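Local structure of 2-oxoglutarate dehydrogenase E3 component (Thermus thermophilus, 2YQU) at residues P141-W146 with V154-E159; I178-G183 with R201-M206; I194-M199 with V243-G248; R216-Q221 with P344-V349. The protein probably oxidises the dihydrolipoyl-lysine groups of 2-oxo acid dehydrogenase complexes with NAD(+), using one bound FAD per subunit and a redox-active disulfide. All blocks are in the same frame, centred on the assembly; numbering follows the deposited sequence.

Contact 1: P141-W146 with V154-E159; sequences PLIPPW and VVTSTE
Thr156 meets Pro141 through its CB and its methyl, and that is where the contact is tightest: Thr156 CG2 lies 3.9 Å from Pro141 CB, and Thr156 CB lies 4.0 Å from Pro141 CG. The two side chains cross at about a right angle, so the beta-branched carbon sits against the CB-CG side of the pyrrolidine ring. Ile143 adds a looser touch with the end of its chain, its CD1 being 4.1 Å from the same Thr156 CG2. A chi1 of 66° sets Thr156 OG1 between the backbone N and the carbonyl carbon, where it donates to Glu159 OE2 at 2.7 Å, and leaves CG2 for Pro141 and Ile143. Glu159 OE2 also accepts from Thr156 N at 3.0 Å with an N-H...O angle of 150°. Two donors of Thr156 thus converge on one carboxylate oxygen, and a weak backbone bond runs back from Glu159 N to Thr156 O at the start of the short helix 157-160. Strand 154-155 is an outermost strand of the parallel sheet in the presumed NAD-binding domain, and segment 141-146 starts at the end of strand 139-141 and continues as the loop leading to strand 154-155. Thr156 is buried, whereas Pro141 and Ile143 are partly exposed. Farther along the loop the surface side begins: Pro145 is exposed, and Pro144 CB lies 3.3 Å above the plane of the Trp146 ring. Next to Thr156, Ser157 touches the FAD and helix 177-188.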
# COMPACT_ATOMS: atom_id res chain seq x y z
N PRO A 141 -22.65 -16.07 -13.35
CA PRO A 141 -21.95 -16.07 -14.63
C PRO A 141 -22.91 -15.96 -15.82
O PRO A 141 -23.95 -16.62 -15.83
CB PRO A 141 -21.24 -17.42 -14.64
CG PRO A 141 -21.02 -17.70 -13.22
CD PRO A 141 -22.26 -17.22 -12.52
N LEU A 142 -22.57 -15.12 -16.78
CA LEU A 142 -23.29 -15.00 -18.04
C LEU A 142 -22.83 -16.13 -18.93
O LEU A 142 -21.64 -16.23 -19.25
CB LEU A 142 -23.00 -13.66 -18.71
CG LEU A 142 -23.71 -13.38 -20.04
CD1 LEU A 142 -25.16 -13.00 -19.81
CD2 LEU A 142 -23.01 -12.27 -20.82
N ILE A 143 -23.75 -16.98 -19.32
CA ILE A 143 -23.45 -18.09 -20.21
C ILE A 143 -24.26 -17.89 -21.49
O ILE A 143 -25.45 -18.24 -21.53
CB ILE A 143 -23.78 -19.43 -19.55
CG1 ILE A 143 -22.98 -19.59 -18.24
CG2 ILE A 143 -23.47 -20.59 -20.52
CD1 ILE A 143 -23.18 -20.92 -17.55
N PRO A 144 -23.65 -17.32 -22.52
CA PRO A 144 -24.34 -17.17 -23.81
C PRO A 144 -24.76 -18.54 -24.36
O PRO A 144 -24.11 -19.54 -24.05
CB PRO A 144 -23.28 -16.53 -24.71
CG PRO A 144 -22.32 -15.87 -23.75
CD PRO A 144 -22.28 -16.77 -22.57
N PRO A 145 -25.83 -18.59 -25.15
CA PRO A 145 -26.34 -19.87 -25.65
C PRO A 145 -25.34 -20.67 -26.49
O PRO A 145 -25.45 -21.89 -26.54
CB PRO A 145 -27.57 -19.47 -26.48
CG PRO A 145 -27.91 -18.10 -26.05
CD PRO A 145 -26.63 -17.45 -25.62
N TRP A 146 -24.37 -19.99 -27.11
CA TRP A 146 -23.34 -20.66 -27.91
C TRP A 146 -22.24 -21.32 -27.08
O TRP A 146 -21.46 -22.10 -27.61
CB TRP A 146 -22.72 -19.71 -28.94
CG TRP A 146 -22.33 -18.36 -28.43
CD1 TRP A 146 -23.01 -17.19 -28.63
CD2 TRP A 146 -21.17 -18.02 -27.66
NE1 TRP A 146 -22.35 -16.15 -28.02
CE2 TRP A 146 -21.21 -16.63 -27.42
CE3 TRP A 146 -20.09 -18.75 -27.13
CZ2 TRP A 146 -20.24 -15.95 -26.69
CZ3 TRP A 146 -19.11 -18.08 -26.41
CH2 TRP A 146 -19.19 -16.70 -26.19
N VAL A 154 -15.55 -27.15 -20.25
CA VAL A 154 -15.96 -25.77 -20.45
C VAL A 154 -16.59 -25.30 -19.15
O VAL A 154 -17.59 -25.87 -18.70
CB VAL A 154 -16.98 -25.64 -21.60
CG1 VAL A 154 -17.34 -24.18 -21.84
CG2 VAL A 154 -16.42 -26.27 -22.87
N VAL A 155 -16.01 -24.26 -18.54
CA VAL A 155 -16.28 -23.92 -17.15
C VAL A 155 -16.54 -22.44 -16.91
O VAL A 155 -16.26 -21.60 -17.77
CB VAL A 155 -15.09 -24.33 -16.25
CG1 VAL A 155 -14.75 -25.82 -16.40
CG2 VAL A 155 -13.85 -23.46 -16.53
N THR A 156 -17.06 -22.14 -15.73
CA THR A 156 -17.15 -20.78 -15.21
C THR A 156 -16.03 -20.53 -14.21
O THR A 156 -15.21 -21.41 -13.94
CB THR A 156 -18.51 -20.53 -14.51
OG1 THR A 156 -18.62 -21.35 -13.33
CG2 THR A 156 -19.66 -20.95 -15.39
N SER A 157 -16.02 -19.34 -13.63
CA SER A 157 -14.95 -18.95 -12.71
C SER A 157 -14.86 -19.90 -11.52
O SER A 157 -13.78 -20.14 -11.01
CB SER A 157 -15.15 -17.51 -12.23
OG SER A 157 -16.47 -17.28 -11.79
N THR A 158 -15.99 -20.45 -11.09
CA THR A 158 -15.99 -21.32 -9.92
C THR A 158 -15.09 -22.54 -10.09
O THR A 158 -14.32 -22.89 -9.19
CB THR A 158 -17.43 -21.76 -9.60
OG1 THR A 158 -18.20 -20.62 -9.21
CG2 THR A 158 -17.46 -22.66 -8.40
N GLU A 159 -15.20 -23.19 -11.24
CA GLU A 159 -14.45 -24.41 -11.52
C GLU A 159 -13.00 -24.07 -11.83
O GLU A 159 -12.10 -24.87 -11.58
CB GLU A 159 -15.09 -25.17 -12.68
CG GLU A 159 -16.46 -25.74 -12.37
CD GLU A 159 -17.59 -24.72 -12.39
OE1 GLU A 159 -18.51 -24.82 -11.54
OE2 GLU A 159 -17.59 -23.82 -13.25

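Contact 2: I178-G183 with R201-M206; sequences IGLELG and RILPTM. With FAD (flavin-adenine dinucleotide), chain D.
With chi1 at -163°, Leu180 CG lies opposite its own backbone N, and the side chain extends from the helix so that CD2 reaches both Ile202 and Leu203. Leu203 has CG opposite its carbonyl carbon (chi1 -54°), which brings the end of the chain closer to the helix than its CB direction suggests. The result is one methyl against an isobutyl group: Leu180 CD2 is 3.6 Å from Leu203 CD2, 3.7 Å from Leu203 CD1 and equally close to Leu203 CG, the two side chains crossing at about a right angle. Ile202 supplies its end methyl, with CD1 3.8 Å from Leu180 CD2. All three residues are buried. Segment 178-183 belongs to the helix that follows the glycine-rich turn of a Rossmann-type nucleotide-binding fold, and Gly179 fits the last glycine of its GxGxxG pattern. Segment 201-206 is the loop between strand 192-196 and helix 208-221; its type I turn from Leu203 to Met206 carries a 3.0 Å bond from Met206 N to Leu203 O. A different side of the helix faces the flavin, where Ile178 CD1 comes within 3.6 Å of FAD C8 and Ile178 CG2 lies 3.7 Å from the ring methyl C7M of FAD. Glu181, seen at an NAD(+) site of this protein, forms a salt bridge with Lys49 and accepts from Tyr341 N.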
# COMPACT_ATOMS: atom_id res chain seq x y z
N ILE A 178 -12.21 -10.75 -14.07
CA ILE A 178 -12.26 -12.09 -13.52
C ILE A 178 -11.46 -13.09 -14.36
O ILE A 178 -10.69 -13.86 -13.82
CB ILE A 178 -13.71 -12.57 -13.33
CG1 ILE A 178 -14.39 -11.72 -12.25
CG2 ILE A 178 -13.75 -14.04 -12.95
CD1 ILE A 178 -15.89 -11.81 -12.25
N GLY A 179 -11.65 -13.05 -15.67
CA GLY A 179 -11.01 -14.02 -16.55
C GLY A 179 -9.52 -13.80 -16.66
O GLY A 179 -8.75 -14.75 -16.74
N LEU A 180 -9.11 -12.53 -16.64
CA LEU A 180 -7.70 -12.17 -16.73
C LEU A 180 -6.96 -12.62 -15.48
O LEU A 180 -5.88 -13.21 -15.57
CB LEU A 180 -7.58 -10.66 -16.91
CG LEU A 180 -6.25 -10.10 -17.41
CD1 LEU A 180 -5.77 -10.80 -18.68
CD2 LEU A 180 -6.42 -8.60 -17.62
N GLU A 181 -7.54 -12.35 -14.32
CA GLU A 181 -6.98 -12.82 -13.06
C GLU A 181 -6.79 -14.33 -13.04
O GLU A 181 -5.72 -14.82 -12.68
CB GLU A 181 -7.86 -12.41 -11.89
CG GLU A 181 -7.71 -10.94 -11.50
CD GLU A 181 -8.53 -10.55 -10.29
OE1 GLU A 181 -8.30 -9.44 -9.75
OE2 GLU A 181 -9.40 -11.34 -9.85
N LEU A 182 -7.82 -15.08 -13.42
CA LEU A 182 -7.74 -16.54 -13.40
C LEU A 182 -6.81 -17.07 -14.50
O LEU A 182 -6.13 -18.08 -14.30
CB LEU A 182 -9.15 -17.16 -13.46
CG LEU A 182 -10.03 -16.81 -12.26
CD1 LEU A 182 -11.47 -17.32 -12.45
CD2 LEU A 182 -9.46 -17.33 -10.97
N GLY A 183 -6.76 -16.37 -15.63
CA GLY A 183 -5.81 -16.66 -16.69
C GLY A 183 -4.39 -16.59 -16.15
O GLY A 183 -3.59 -17.50 -16.37
N ARG A 201 -10.21 -3.94 -26.74
CA ARG A 201 -9.31 -3.83 -25.60
C ARG A 201 -9.76 -4.74 -24.47
O ARG A 201 -10.90 -5.20 -24.44
CB ARG A 201 -9.27 -2.39 -25.11
CG ARG A 201 -10.60 -1.89 -24.60
CD ARG A 201 -10.71 -0.41 -24.48
NE ARG A 201 -11.87 -0.04 -23.67
CZ ARG A 201 -13.12 0.08 -24.13
NH1 ARG A 201 -14.09 0.43 -23.29
NH2 ARG A 201 -13.41 -0.15 -25.41
N ILE A 202 -8.86 -5.00 -23.53
CA ILE A 202 -9.19 -5.73 -22.31
C ILE A 202 -9.49 -4.74 -21.19
O ILE A 202 -9.24 -3.54 -21.33
CB ILE A 202 -8.06 -6.71 -21.91
CG1 ILE A 202 -6.75 -5.97 -21.61
CG2 ILE A 202 -7.83 -7.73 -23.03
CD1 ILE A 202 -5.70 -6.86 -20.97
N LEU A 203 -10.03 -5.25 -20.09
CA LEU A 203 -10.34 -4.44 -18.91
C LEU A 203 -11.08 -3.15 -19.28
O LEU A 203 -10.56 -2.05 -19.06
CB LEU A 203 -9.05 -4.15 -18.14
CG LEU A 203 -8.24 -5.39 -17.76
CD1 LEU A 203 -6.92 -5.00 -17.13
CD2 LEU A 203 -9.03 -6.29 -16.82
N PRO A 204 -12.28 -3.28 -19.85
CA PRO A 204 -13.00 -2.12 -20.39
C PRO A 204 -13.42 -1.05 -19.38
O PRO A 204 -13.69 0.07 -19.81
CB PRO A 204 -14.24 -2.76 -21.04
CG PRO A 204 -14.44 -4.02 -20.31
CD PRO A 204 -13.05 -4.53 -20.00
N THR A 205 -13.47 -1.36 -18.09
CA THR A 205 -13.81 -0.37 -17.06
C THR A 205 -12.62 0.50 -16.68
O THR A 205 -12.80 1.53 -16.04
CB THR A 205 -14.35 -1.04 -15.77
OG1 THR A 205 -13.37 -1.94 -15.23
CG2 THR A 205 -15.56 -1.91 -16.06
N MET A 206 -11.41 0.08 -17.05
CA MET A 206 -10.21 0.87 -16.80
C MET A 206 -10.12 2.03 -17.78
O MET A 206 -10.78 2.04 -18.82
CB MET A 206 -8.95 0.01 -16.92
CG MET A 206 -8.86 -1.14 -15.94
SD MET A 206 -8.69 -0.57 -14.23
CE MET A 206 -9.90 -1.60 -13.40
PA FAD D . -23.31 -11.89 -3.87
O1A FAD D . -23.36 -12.65 -5.15
O2A FAD D . -21.91 -11.84 -3.25
O5B FAD D . -24.38 -12.52 -2.85
C5B FAD D . -25.66 -12.85 -3.31
C4B FAD D . -26.15 -14.01 -2.46
O4B FAD D . -27.55 -14.11 -2.61
C3B FAD D . -25.56 -15.35 -2.91
O3B FAD D . -24.88 -15.96 -1.83
C2B FAD D . -26.77 -16.18 -3.32
O2B FAD D . -26.65 -17.52 -2.92
C1B FAD D . -27.91 -15.47 -2.61
N9A FAD D . -29.24 -15.54 -3.23
C8A FAD D . -29.60 -15.18 -4.50
N7A FAD D . -30.93 -15.35 -4.63
C5A FAD D . -31.42 -15.82 -3.46
C6A FAD D . -32.70 -16.17 -3.04
N6A FAD D . -33.79 -15.94 -3.78
N1A FAD D . -32.85 -16.61 -1.75
C2A FAD D . -31.80 -16.72 -0.87
N3A FAD D . -30.53 -16.36 -1.30
C4A FAD D . -30.37 -15.93 -2.57
N1 FAD D . -15.22 -8.05 -6.34
C2 FAD D . -14.32 -7.18 -5.76
O2 FAD D . -14.68 -6.09 -5.31
N3 FAD D . -13.00 -7.54 -5.67
C4 FAD D . -12.56 -8.74 -6.17
O4 FAD D . -11.42 -9.08 -5.89
C4X FAD D . -13.45 -9.63 -6.76
N5 FAD D . -13.02 -10.85 -7.27
C5X FAD D . -13.95 -11.71 -7.85
C6 FAD D . -13.51 -12.94 -8.36
C7 FAD D . -14.42 -13.82 -8.95
C7M FAD D . -13.93 -15.17 -9.39
C8 FAD D . -15.77 -13.48 -9.02
C8M FAD D . -16.82 -14.51 -9.35
C9 FAD D . -16.21 -12.25 -8.51
C9A FAD D . -15.30 -11.36 -7.93
N10 FAD D . -15.72 -10.13 -7.43
C10 FAD D . -14.80 -9.27 -6.85
C1' FAD D . -17.14 -9.63 -7.60
C2' FAD D . -17.88 -9.87 -6.29
O2' FAD D . -17.88 -11.25 -5.96
C3' FAD D . -19.30 -9.31 -6.32
O3' FAD D . -19.27 -7.96 -6.74
C4' FAD D . -19.94 -9.37 -4.94
O4' FAD D . -19.98 -10.69 -4.46
C5' FAD D . -21.34 -8.75 -4.96
O5' FAD D . -21.96 -8.87 -3.70
P FAD D . -23.55 -9.00 -3.58
O1P FAD D . -23.93 -9.01 -2.13
O2P FAD D . -24.26 -7.98 -4.44
O3P FAD D . -23.94 -10.44 -4.20

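Contact 3: I194-M199 with V243-G248; sequences IVLEYM and VELEGG
Between segments 194-199 and 243-248, Leu196 makes its closest contacts with one methyl, CD1. It lies 3.8 Å from Val243 CG1 and 4.0 Å from Leu245 CD2, so one methyl serves two residues, separated by one in the sequence, whose side chains leave the antiparallel strand on the same side. Leu196 and Val243 slide past each other in opposite directions, while Leu196 and Leu245 meet at a slant. The closest CA atoms, those of Leu196 and Leu245, are 9.6 Å apart. Such a separation is too wide for backbone pairing, and side chains alone bridge the gap. In Val243, CG1 stands opposite the backbone N (chi1 179°), the setting that presents this branch to Leu196. Leu196, Val243 and Leu245 are each buried.

The next shell is formed by Val231, which touches Leu196, Val243 and Leu245, by Ile171 against Leu196 and Val243, and by Arg226 against Leu196 and Leu245. The residue after Leu196 is the polar Glu197, seen at an NAD(+) site of this protein, with OE1 bonded to Gly175 N of the glycine-rich turn. Its OE2 accepts from Met199 N at 2.9 Å with an N-H...O angle of 160°, approached from the anti side and 26° out of the carboxylate plane. Both oxygens are therefore engaged, which probably limits the rotation of the carboxylate.

Leu196 thus lies on a strand paired with 169-173 and 224-226 in the parallel Rossmann-type sheet, and Val243 and Leu245 come from the middle strand of the three-stranded antiparallel sheet 231-237, 240-245 and 250-253 that packs against it.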
# COMPACT_ATOMS: atom_id res chain seq x y z
N ILE A 194 -4.54 -18.35 -23.47
CA ILE A 194 -4.99 -17.48 -24.53
C ILE A 194 -6.26 -16.78 -24.07
O ILE A 194 -7.18 -17.45 -23.60
CB ILE A 194 -5.29 -18.29 -25.82
CG1 ILE A 194 -4.03 -19.01 -26.30
CG2 ILE A 194 -5.85 -17.37 -26.89
CD1 ILE A 194 -4.29 -20.03 -27.41
N VAL A 195 -6.31 -15.47 -24.21
CA VAL A 195 -7.46 -14.68 -23.80
C VAL A 195 -8.11 -14.10 -25.06
O VAL A 195 -7.43 -13.46 -25.85
CB VAL A 195 -7.05 -13.53 -22.84
CG1 VAL A 195 -8.24 -12.67 -22.46
CG2 VAL A 195 -6.36 -14.09 -21.60
N LEU A 196 -9.40 -14.36 -25.24
CA LEU A 196 -10.14 -13.87 -26.41
C LEU A 196 -11.16 -12.83 -25.95
O LEU A 196 -11.95 -13.10 -25.05
CB LEU A 196 -10.87 -15.03 -27.08
CG LEU A 196 -10.01 -16.24 -27.45
CD1 LEU A 196 -10.88 -17.40 -27.87
CD2 LEU A 196 -9.04 -15.86 -28.55
N GLU A 197 -11.16 -11.67 -26.59
CA GLU A 197 -12.09 -10.59 -26.24
C GLU A 197 -12.67 -9.98 -27.52
O GLU A 197 -11.94 -9.71 -28.48
CB GLU A 197 -11.38 -9.55 -25.38
CG GLU A 197 -12.16 -8.27 -25.06
CD GLU A 197 -13.56 -8.52 -24.54
OE1 GLU A 197 -13.74 -9.36 -23.64
OE2 GLU A 197 -14.50 -7.86 -25.03
N TYR A 198 -13.98 -9.78 -27.52
CA TYR A 198 -14.70 -9.21 -28.66
C TYR A 198 -14.39 -7.73 -28.88
O TYR A 198 -14.16 -7.29 -30.00
CB TYR A 198 -16.21 -9.40 -28.45
CG TYR A 198 -17.08 -8.75 -29.50
CD1 TYR A 198 -17.12 -9.25 -30.80
CD2 TYR A 198 -17.88 -7.66 -29.19
CE1 TYR A 198 -17.94 -8.66 -31.76
CE2 TYR A 198 -18.68 -7.06 -30.14
CZ TYR A 198 -18.72 -7.57 -31.42
OH TYR A 198 -19.53 -6.97 -32.36
N MET A 199 -14.39 -6.97 -27.79
CA MET A 199 -14.06 -5.55 -27.84
C MET A 199 -12.60 -5.34 -28.21
O MET A 199 -11.79 -6.26 -28.14
CB MET A 199 -14.35 -4.90 -26.49
CG MET A 199 -15.81 -4.99 -26.07
SD MET A 199 -16.09 -4.26 -24.45
CE MET A 199 -15.96 -2.55 -24.86
N VAL A 243 -13.01 -24.00 -29.31
CA VAL A 243 -13.54 -22.65 -29.35
C VAL A 243 -13.54 -22.23 -30.81
O VAL A 243 -12.48 -22.10 -31.42
CB VAL A 243 -12.65 -21.67 -28.55
CG1 VAL A 243 -13.21 -20.25 -28.63
CG2 VAL A 243 -12.51 -22.13 -27.10
N GLU A 244 -14.72 -22.04 -31.38
CA GLU A 244 -14.83 -21.59 -32.76
C GLU A 244 -14.93 -20.07 -32.81
O GLU A 244 -15.60 -19.46 -31.97
CB GLU A 244 -16.05 -22.24 -33.43
CG GLU A 244 -15.99 -23.76 -33.46
CD GLU A 244 -17.30 -24.40 -33.89
OE1 GLU A 244 -17.48 -25.60 -33.61
OE2 GLU A 244 -18.14 -23.72 -34.51
N LEU A 245 -14.24 -19.47 -33.77
CA LEU A 245 -14.26 -18.03 -33.98
C LEU A 245 -14.98 -17.69 -35.28
O LEU A 245 -15.02 -18.49 -36.20
CB LEU A 245 -12.83 -17.47 -34.06
CG LEU A 245 -11.86 -17.82 -32.94
CD1 LEU A 245 -10.52 -17.15 -33.20
CD2 LEU A 245 -12.42 -17.39 -31.60
N GLU A 246 -15.53 -16.48 -35.34
CA GLU A 246 -16.13 -15.97 -36.56
C GLU A 246 -15.09 -16.02 -37.68
O GLU A 246 -13.98 -15.51 -37.53
CB GLU A 246 -16.62 -14.54 -36.36
CG GLU A 246 -16.95 -13.83 -37.67
CD GLU A 246 -17.77 -12.58 -37.47
OE1 GLU A 246 -18.71 -12.38 -38.25
OE2 GLU A 246 -17.48 -11.79 -36.54
N GLY A 247 -15.47 -16.63 -38.80
CA GLY A 247 -14.59 -16.78 -39.95
C GLY A 247 -14.06 -18.19 -40.18
O GLY A 247 -13.52 -18.45 -41.25
N GLY A 248 -14.18 -19.08 -39.19
CA GLY A 248 -13.82 -20.48 -39.35
C GLY A 248 -12.72 -21.03 -38.46
O GLY A 248 -12.58 -22.25 -38.34

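Contact 4: R216-Q221 with P344-V349; sequences RVFKKQ and PEIAAV
Segments 216-221 and 344-349 come closest at the CA atoms of Val217 and Pro344, 8.2 Å apart; Pro344, after a cis peptide bond, leads directly into strand 345-350. Val217 points one methyl at the CD-CG side of the Pro344 ring: Val217 CG1 stands only 3.4 Å from Pro344 CD, tighter than a usual carbon-carbon contact, with Pro344 CG at 3.8 Å from the same methyl. Val217 CG1 is opposite its backbone N (chi1 170°), which directs this branch at the proline ring. The end of Gln221, one turn further along the helix, also lies near that ring. Deeper in, Phe218 and Ile346 come from opposite directions: Ile346 CD1 lies 3.6 Å from Phe218 CZ and equally far from Phe218 CE1, so the methyl meets the CE1-CZ bond obliquely. Ile346 also packs on Val210 and Ala214 of the helix and on Ile403 of its own sheet. On the other side of the strand, Glu345 forms a salt bridge with Arg375 of the second subunit. The contact is an interdomain one, joining a helix of the Rossmann-type NAD-binding domain to the antiparallel sheet of the dimerisation domain, as expected for a pyridine nucleotide-disulfide oxidoreductase.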
# COMPACT_ATOMS: atom_id res chain seq x y z
N ARG A 216 -0.03 -4.93 -22.93
CA ARG A 216 1.41 -5.03 -23.20
C ARG A 216 2.13 -5.89 -22.16
O ARG A 216 2.97 -6.72 -22.49
CB ARG A 216 2.06 -3.64 -23.23
CG ARG A 216 2.03 -2.95 -24.57
CD ARG A 216 2.87 -1.68 -24.62
NE ARG A 216 2.20 -0.61 -25.37
CZ ARG A 216 1.47 0.38 -24.84
NH1 ARG A 216 1.28 0.50 -23.53
NH2 ARG A 216 0.92 1.28 -25.65
N VAL A 217 1.81 -5.66 -20.89
CA VAL A 217 2.47 -6.35 -19.78
C VAL A 217 2.14 -7.85 -19.81
O VAL A 217 3.03 -8.69 -19.65
CB VAL A 217 2.06 -5.73 -18.42
CG1 VAL A 217 2.54 -6.59 -17.25
CG2 VAL A 217 2.61 -4.32 -18.31
N PHE A 218 0.87 -8.19 -20.03
CA PHE A 218 0.47 -9.59 -20.01
C PHE A 218 1.01 -10.36 -21.20
O PHE A 218 1.33 -11.53 -21.07
CB PHE A 218 -1.05 -9.71 -19.90
CG PHE A 218 -1.60 -9.21 -18.60
CD1 PHE A 218 -2.66 -8.30 -18.58
CD2 PHE A 218 -1.07 -9.65 -17.39
CE1 PHE A 218 -3.18 -7.84 -17.37
CE2 PHE A 218 -1.58 -9.19 -16.18
CZ PHE A 218 -2.64 -8.28 -16.17
N LYS A 219 1.16 -9.68 -22.33
CA LYS A 219 1.81 -10.26 -23.51
C LYS A 219 3.29 -10.53 -23.22
O LYS A 219 3.81 -11.60 -23.56
CB LYS A 219 1.68 -9.36 -24.73
CG LYS A 219 0.35 -9.50 -25.45
CD LYS A 219 0.26 -8.53 -26.61
CE LYS A 219 -1.14 -8.51 -27.20
NZ LYS A 219 -1.25 -7.49 -28.27
N LYS A 220 3.95 -9.57 -22.58
CA LYS A 220 5.36 -9.76 -22.21
C LYS A 220 5.53 -10.94 -21.25
O LYS A 220 6.49 -11.70 -21.37
CB LYS A 220 5.95 -8.49 -21.60
CG LYS A 220 7.47 -8.50 -21.56
CD LYS A 220 8.02 -7.42 -20.66
CE LYS A 220 9.55 -7.49 -20.57
NZ LYS A 220 10.21 -6.87 -21.76
N GLN A 221 4.57 -11.10 -20.34
CA GLN A 221 4.62 -12.19 -19.35
C GLN A 221 4.40 -13.55 -19.99
O GLN A 221 4.78 -14.58 -19.43
CB GLN A 221 3.60 -11.93 -18.23
CG GLN A 221 4.02 -10.80 -17.31
CD GLN A 221 3.03 -10.46 -16.20
OE1 GLN A 221 3.22 -9.46 -15.49
NE2 GLN A 221 2.00 -11.28 -16.04
N PRO A 344 1.77 -6.80 -12.51
CA PRO A 344 1.41 -5.65 -11.67
C PRO A 344 -0.08 -5.56 -11.40
O PRO A 344 -0.87 -6.14 -12.14
CB PRO A 344 1.84 -4.47 -12.55
CG PRO A 344 1.71 -4.97 -13.94
CD PRO A 344 2.15 -6.40 -13.87
N GLU A 345 -0.47 -4.84 -10.34
CA GLU A 345 -1.87 -4.50 -10.15
C GLU A 345 -2.28 -3.42 -11.15
O GLU A 345 -1.45 -2.71 -11.71
CB GLU A 345 -2.15 -4.07 -8.69
CG GLU A 345 -1.90 -5.20 -7.71
CD GLU A 345 -2.32 -4.95 -6.27
OE1 GLU A 345 -2.72 -3.82 -5.89
OE2 GLU A 345 -2.26 -5.92 -5.50
N ILE A 346 -3.58 -3.34 -11.39
CA ILE A 346 -4.17 -2.40 -12.33
C ILE A 346 -5.33 -1.78 -11.59
O ILE A 346 -6.11 -2.50 -10.96
CB ILE A 346 -4.64 -3.17 -13.59
CG1 ILE A 346 -3.50 -4.05 -14.15
CG2 ILE A 346 -5.15 -2.23 -14.64
CD1 ILE A 346 -3.93 -5.05 -15.18
N ALA A 347 -5.48 -0.47 -11.63
CA ALA A 347 -6.57 0.16 -10.87
C ALA A 347 -7.12 1.45 -11.46
O ALA A 347 -6.47 2.14 -12.23
CB ALA A 347 -6.15 0.37 -9.43
N ALA A 348 -8.35 1.76 -11.06
CA ALA A 348 -9.05 2.98 -11.44
C ALA A 348 -9.92 3.46 -10.29
O ALA A 348 -10.55 2.67 -9.60
CB ALA A 348 -9.91 2.74 -12.65
N VAL A 349 -9.95 4.76 -10.10
CA VAL A 349 -10.90 5.37 -9.19
C VAL A 349 -11.35 6.70 -9.78
O VAL A 349 -10.58 7.41 -10.44
CB VAL A 349 -10.32 5.51 -7.75
CG1 VAL A 349 -9.15 6.45 -7.71
CG2 VAL A 349 -11.41 5.95 -6.77

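From the N terminus, contact 1 closes first, a short loop with seven residues between its segments, where the chain enters the presumed NAD-binding domain. Contacts 2 and 3 follow it and cross, since 194-199 precedes 201-206 while 243-248 lies beyond both; contact 2 packs the loop after strand 192-196 on helix 177-188, and contact 3 packs the antiparallel sheet on the parallel one. Contact 4 starts after contact 2 has closed but crosses contact 3, and spans 122 residues to reach the dimerisation domain. Contacts 1 and 2 touch through Ser157 against Ile178 and Leu182. Contacts 2 and 4, with centres 9 Å apart, share a packed core where Leu180 meets Phe218 and Leu203 meets Ile346.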